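Local atomic coordinates of flagellar basal body rod modification protein (Helicobacter pylori 26695, PDB entry 4ZZF), a protein that is a hook-capping protein probably required for assembly of the flagellar hook, possibly acting as a scaffold; this piece carries its Ig-like domain. Residues A[45-48]-A[49-53]; A[34-37]-A[38-41]; A[57-60]-A[61-64]. All coordinates share one frame; numbering follows the deposited sequence.

Interaction 1 of 3, residues A[45-48]-A[49-53]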
# COMPACT_ATOMS: atom_id res chain seq x y z
N GLN A 45 29.62 -10.47 -13.16
CA GLN A 45 30.96 -10.56 -12.59
C GLN A 45 30.92 -11.22 -11.21
O GLN A 45 30.07 -10.89 -10.38
CB GLN A 45 31.61 -9.17 -12.47
CG GLN A 45 31.75 -8.39 -13.78
CD GLN A 45 30.41 -7.77 -14.25
OE1 GLN A 45 29.66 -7.20 -13.45
NE2 GLN A 45 30.12 -7.90 -15.55
N ILE A 46 31.84 -12.15 -10.97
CA ILE A 46 31.99 -12.77 -9.66
C ILE A 46 33.32 -12.37 -9.02
O ILE A 46 34.39 -12.63 -9.57
CB ILE A 46 31.90 -14.28 -9.77
CG1 ILE A 46 30.64 -14.66 -10.57
CG2 ILE A 46 31.89 -14.91 -8.37
CD1 ILE A 46 30.43 -16.15 -10.76
N LEU A 47 33.25 -11.74 -7.86
CA LEU A 47 34.42 -11.19 -7.20
C LEU A 47 34.66 -11.92 -5.88
O LEU A 47 33.70 -12.41 -5.26
CB LEU A 47 34.24 -9.69 -6.93
CG LEU A 47 34.30 -8.64 -8.06
CD1 LEU A 47 33.45 -9.02 -9.23
CD2 LEU A 47 33.84 -7.29 -7.53
N ASN A 48 35.92 -12.01 -5.44
CA ASN A 48 36.22 -12.62 -4.15
C ASN A 48 36.12 -11.57 -3.05
O ASN A 48 35.79 -10.41 -3.33
CB ASN A 48 37.59 -13.31 -4.14
CG ASN A 48 38.78 -12.34 -4.19
OD1 ASN A 48 38.67 -11.15 -3.92
ND2 ASN A 48 39.95 -12.89 -4.52
N GLU A 49 36.44 -11.96 -1.81
CA GLU A 49 36.24 -11.07 -0.67
C GLU A 49 37.10 -9.82 -0.73
O GLU A 49 36.83 -8.84 -0.04
CB GLU A 49 36.50 -11.82 0.64
CG GLU A 49 35.21 -12.42 1.25
CD GLU A 49 34.05 -11.40 1.36
OE1 GLU A 49 34.26 -10.31 1.95
OE2 GLU A 49 32.94 -11.67 0.84
N ASN A 50 38.12 -9.83 -1.59
CA ASN A 50 38.96 -8.65 -1.74
C ASN A 50 38.58 -7.84 -2.98
O ASN A 50 39.36 -6.98 -3.43
CB ASN A 50 40.43 -9.06 -1.78
CG ASN A 50 40.91 -9.62 -0.45
OD1 ASN A 50 41.26 -8.88 0.47
ND2 ASN A 50 40.90 -10.95 -0.34
N ASN A 51 37.38 -8.09 -3.50
CA ASN A 51 36.87 -7.43 -4.71
C ASN A 51 37.78 -7.63 -5.92
O ASN A 51 37.92 -6.73 -6.75
CB ASN A 51 36.66 -5.93 -4.46
CG ASN A 51 35.58 -5.67 -3.42
OD1 ASN A 51 34.58 -6.38 -3.37
ND2 ASN A 51 35.81 -4.67 -2.57
N GLU A 52 38.38 -8.81 -6.00
CA GLU A 52 39.18 -9.19 -7.16
C GLU A 52 38.35 -10.09 -8.05
O GLU A 52 37.74 -11.06 -7.57
CB GLU A 52 40.47 -9.90 -6.72
CG GLU A 52 41.32 -9.07 -5.77
CD GLU A 52 42.54 -9.82 -5.24
OE1 GLU A 52 42.45 -11.07 -5.08
OE2 GLU A 52 43.57 -9.17 -4.97
N LEU A 53 38.30 -9.75 -9.33
CA LEU A 53 37.50 -10.47 -10.30
C LEU A 53 37.96 -11.91 -10.45
O LEU A 53 39.10 -12.18 -10.79
CB LEU A 53 37.55 -9.77 -11.65
CG LEU A 53 36.69 -10.38 -12.76
CD1 LEU A 53 35.25 -10.28 -12.36
CD2 LEU A 53 36.92 -9.65 -14.08
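Asn48 and Glu52 show how one side chain can hold a hairpin turn from within. The asparagine CG sits in the crowded position between its own backbone N and carbonyl carbon (chi1 70°), which turns the amide inward over the bend. There OD1 accepts two backbone N-H groups: Asn50 N at 2.7 Å and Glu52 N at 3.1 Å from Asn48 OD1. They arrive from opposite faces of the amide plane, so the oxygen is clasped between them rather than met on its lone pairs. The other end of the amide is used as well. Asn48 ND2 donates in its own plane to Glu52 OE1 at 3.1 Å, a nearly straight bond that meets the carboxylate on its anti side, with the two flat groups inclined by 36°. Two backbone bonds close the bend, Asn51 N to Asn48 O (2.8 Å) and Asn48 N to Glu52 O (3.0 Å). One pair further along, Leu47 and Leu53 lie on the same face of the sheet, and their CD1 atoms meet at 3.8 Å; the Leu53 methyl also touches CB of Gln45. Asn51, in the left-handed region, sends its OD1 to Lys89 on strand 86-94. The pattern is that of a 3:5 beta hairpin, a type I turn with a G1 bulge, reinforced by an Asx turn at Asn48 and joining strands 43-47 and 53-58 of the Ig-like domain.

Interaction 2 of 3, residues A[34-37]-A[38-41]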
# COMPACT_ATOMS: atom_id res chain seq x y z
N LYS A 34 14.08 -5.80 -19.29
CA LYS A 34 14.48 -6.86 -20.20
C LYS A 34 15.92 -6.67 -20.66
O LYS A 34 16.30 -5.59 -21.08
CB LYS A 34 13.58 -6.90 -21.44
CG LYS A 34 12.22 -7.50 -21.19
CD LYS A 34 11.48 -7.74 -22.49
CE LYS A 34 10.14 -8.43 -22.22
NZ LYS A 34 9.45 -8.88 -23.47
N ILE A 35 16.72 -7.72 -20.59
CA ILE A 35 18.08 -7.64 -21.11
C ILE A 35 18.06 -7.43 -22.63
O ILE A 35 17.38 -8.15 -23.35
CB ILE A 35 18.88 -8.90 -20.78
CG1 ILE A 35 18.99 -9.07 -19.26
CG2 ILE A 35 20.24 -8.84 -21.40
CD1 ILE A 35 19.46 -10.43 -18.86
N ASP A 36 18.80 -6.43 -23.11
CA ASP A 36 18.97 -6.27 -24.54
C ASP A 36 20.44 -6.46 -24.87
O ASP A 36 21.25 -5.62 -24.53
CB ASP A 36 18.49 -4.89 -24.99
CG ASP A 36 18.60 -4.69 -26.51
OD1 ASP A 36 19.27 -5.50 -27.21
OD2 ASP A 36 18.01 -3.70 -27.02
N ALA A 37 20.78 -7.55 -25.55
CA ALA A 37 22.18 -7.91 -25.78
C ALA A 37 22.85 -7.11 -26.91
O ALA A 37 24.05 -7.30 -27.19
CB ALA A 37 22.30 -9.41 -26.08
N SER A 38 22.11 -6.22 -27.56
CA SER A 38 22.72 -5.32 -28.55
C SER A 38 23.25 -4.05 -27.88
O SER A 38 23.93 -3.24 -28.50
CB SER A 38 21.71 -4.97 -29.65
OG SER A 38 20.73 -4.11 -29.11
N LYS A 39 22.92 -3.88 -26.60
CA LYS A 39 23.27 -2.68 -25.86
C LYS A 39 24.51 -2.96 -25.00
O LYS A 39 24.41 -3.38 -23.85
CB LYS A 39 22.08 -2.22 -24.99
CG LYS A 39 20.93 -1.63 -25.81
CD LYS A 39 19.65 -1.38 -24.99
CE LYS A 39 19.80 -0.21 -24.02
NZ LYS A 39 20.13 1.07 -24.71
N GLY A 40 25.68 -2.72 -25.59
CA GLY A 40 26.94 -3.08 -24.97
C GLY A 40 27.11 -4.59 -24.88
O GLY A 40 26.47 -5.33 -25.62
N VAL A 41 27.96 -5.03 -23.95
CA VAL A 41 28.17 -6.46 -23.71
C VAL A 41 27.75 -6.83 -22.27
O VAL A 41 28.51 -6.61 -21.34
CB VAL A 41 29.65 -6.84 -23.96
CG1 VAL A 41 29.88 -8.34 -23.76
CG2 VAL A 41 30.07 -6.39 -25.38
O HOH W 1 23.15 -5.41 -22.59
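Ser38 meets Asp36 through two donors aimed at a single carboxylate oxygen. Its backbone N lies 3.0 Å from Asp36 OD1, and its hydroxyl OG donates to that same Asp36 OD1 from 2.8 Å. Both approach from above the carboxylate plane, because a chi1 of 71° folds OG back beside the serine's own N-H; two donors on one face of the carboxylate should limit its rotation. At Lys39 the backbone takes over: its N donates to Asp36 O at 3.2 Å, closing the turn. The lysine side chain runs at about a right angle to that of Asp36, with CD packed 3.5 Å from OD2 of Asp36. Its ammonium does not pair with this acid, however, since bends at chi3 and chi4 carry NZ off to the carbonyl of Leu96. A water lies 2.7 Å from Asp36 O and equally close to Lys39 O, and can bridge the two ends of the turn, though it cannot serve every acceptor around it at once. Gly40 follows with a positive phi of 68°, which redirects the chain toward strand 43-47. Such an Asx turn laid over a type I beta turn, both starting from Asp36, is a recurrent loop motif, here placed at the surface of the Ig-like domain between strands 25-31 and 43-47.

Interaction 3 of 3, residues A[57-60]-A[61-64]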
# COMPACT_ATOMS: atom_id res chain seq x y z
N ILE A 57 30.66 -14.24 -16.47
CA ILE A 57 29.69 -15.02 -17.21
C ILE A 57 28.91 -14.10 -18.14
O ILE A 57 28.22 -13.19 -17.67
CB ILE A 57 28.72 -15.72 -16.25
CG1 ILE A 57 29.50 -16.54 -15.22
CG2 ILE A 57 27.73 -16.59 -17.01
CD1 ILE A 57 28.60 -17.23 -14.24
N PRO A 58 29.01 -14.33 -19.46
CA PRO A 58 28.31 -13.50 -20.45
C PRO A 58 26.78 -13.63 -20.38
O PRO A 58 26.26 -14.74 -20.25
CB PRO A 58 28.83 -14.04 -21.80
CG PRO A 58 29.30 -15.43 -21.51
CD PRO A 58 29.84 -15.37 -20.10
N LEU A 59 26.08 -12.51 -20.49
CA LEU A 59 24.62 -12.52 -20.41
C LEU A 59 23.94 -12.48 -21.78
O LEU A 59 22.71 -12.57 -21.88
CB LEU A 59 24.14 -11.34 -19.57
CG LEU A 59 24.25 -11.54 -18.06
CD1 LEU A 59 23.76 -10.32 -17.32
CD2 LEU A 59 23.44 -12.76 -17.63
N LYS A 60 24.76 -12.35 -22.82
CA LYS A 60 24.34 -12.42 -24.23
C LYS A 60 23.13 -13.34 -24.49
O LYS A 60 22.14 -12.94 -25.11
CB LYS A 60 25.54 -12.91 -25.06
CG LYS A 60 25.41 -12.85 -26.55
CD LYS A 60 26.80 -13.07 -27.18
CE LYS A 60 26.70 -13.64 -28.59
NZ LYS A 60 28.04 -13.91 -29.18
N ASP A 61 23.21 -14.57 -24.00
CA ASP A 61 22.21 -15.58 -24.30
C ASP A 61 20.88 -15.34 -23.60
O ASP A 61 19.90 -16.00 -23.90
CB ASP A 61 22.72 -16.98 -23.94
CG ASP A 61 23.86 -17.44 -24.85
OD1 ASP A 61 23.81 -17.13 -26.07
OD2 ASP A 61 24.80 -18.09 -24.35
N TYR A 62 20.85 -14.39 -22.67
CA TYR A 62 19.63 -14.17 -21.90
C TYR A 62 18.87 -12.99 -22.47
O TYR A 62 17.99 -12.42 -21.81
CB TYR A 62 19.96 -13.96 -20.42
CG TYR A 62 20.51 -15.21 -19.78
CD1 TYR A 62 21.86 -15.52 -19.86
CD2 TYR A 62 19.67 -16.10 -19.12
CE1 TYR A 62 22.37 -16.67 -19.30
CE2 TYR A 62 20.17 -17.26 -18.55
CZ TYR A 62 21.52 -17.54 -18.64
OH TYR A 62 22.03 -18.69 -18.07
N ASN A 63 19.21 -12.64 -23.71
CA ASN A 63 18.54 -11.56 -24.41
C ASN A 63 17.04 -11.72 -24.33
O ASN A 63 16.52 -12.81 -24.54
CB ASN A 63 18.99 -11.50 -25.88
CG ASN A 63 18.32 -10.37 -26.63
OD1 ASN A 63 18.65 -9.20 -26.44
ND2 ASN A 63 17.35 -10.72 -27.47
N GLY A 64 16.34 -10.66 -23.95
CA GLY A 64 14.89 -10.72 -23.87
C GLY A 64 14.27 -11.05 -22.52
O GLY A 64 13.07 -10.85 -22.33
O HOH W 2 25.37 -15.79 -22.63
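Leu59 and Tyr62 meet across a short 3-10 turn that follows strand 53-58 in the Ig-like domain. Its signature lies in the backbone bonds, each joining a carbonyl to the N-H three residues on. Tyr62 N donates to Leu59 O at 2.7 Å, and the next bond in the series, from Asn63 N to Lys60 O, is longer at 3.3 Å. In both the donor stands well above the carbonyl plane, as the tight curl of the chain demands. A second polar link runs through solvent. One water donates to Pro58 O at 2.7 Å and accepts from Asp61 N at 2.8 Å, tying the end of the strand to the N-H in the middle of the turn. Apolar contact lines the inner side. Leu59 and Tyr62 cross at about a right angle, and the leucine, though its CB points away, brings methyl CD2 back to within 3.9 Å of ring atom CD1 of Tyr62. Beyond this pair, Phe71 of strand 67-73 touches Leu59 and packs edge-to-face with the tyrosine, so the turn is seated against the next strand along the chain. With CG of Tyr62 anti to its carbonyl carbon (chi1 -67°), the ring swings back along the turn and presents its edge to Leu59 O, which lies in the ring plane 3.7 Å from CD1.

How the interactions relate
All three contacts are local turns of the Ig-like domain, following one another in series: interaction 2, then interaction 1, then interaction 3. Interaction 1 sits at the hairpin end of strands 43-47 and 53-58, while interactions 2 and 3 lie where the chain enters the first strand and leaves the second, their centres 23 and 21 Å from that of interaction 1. Between interactions 1 and 3 the sheet itself is the bridge, Ile46 packing on Ile57. Interactions 2 and 3 are only about 8 Å apart centre to centre and are joined directly: Ile35 O pairs with Gly64 N, and Ala37 N with Asn63 OD1. Turns at both ends thus frame one antiparallel strand pair.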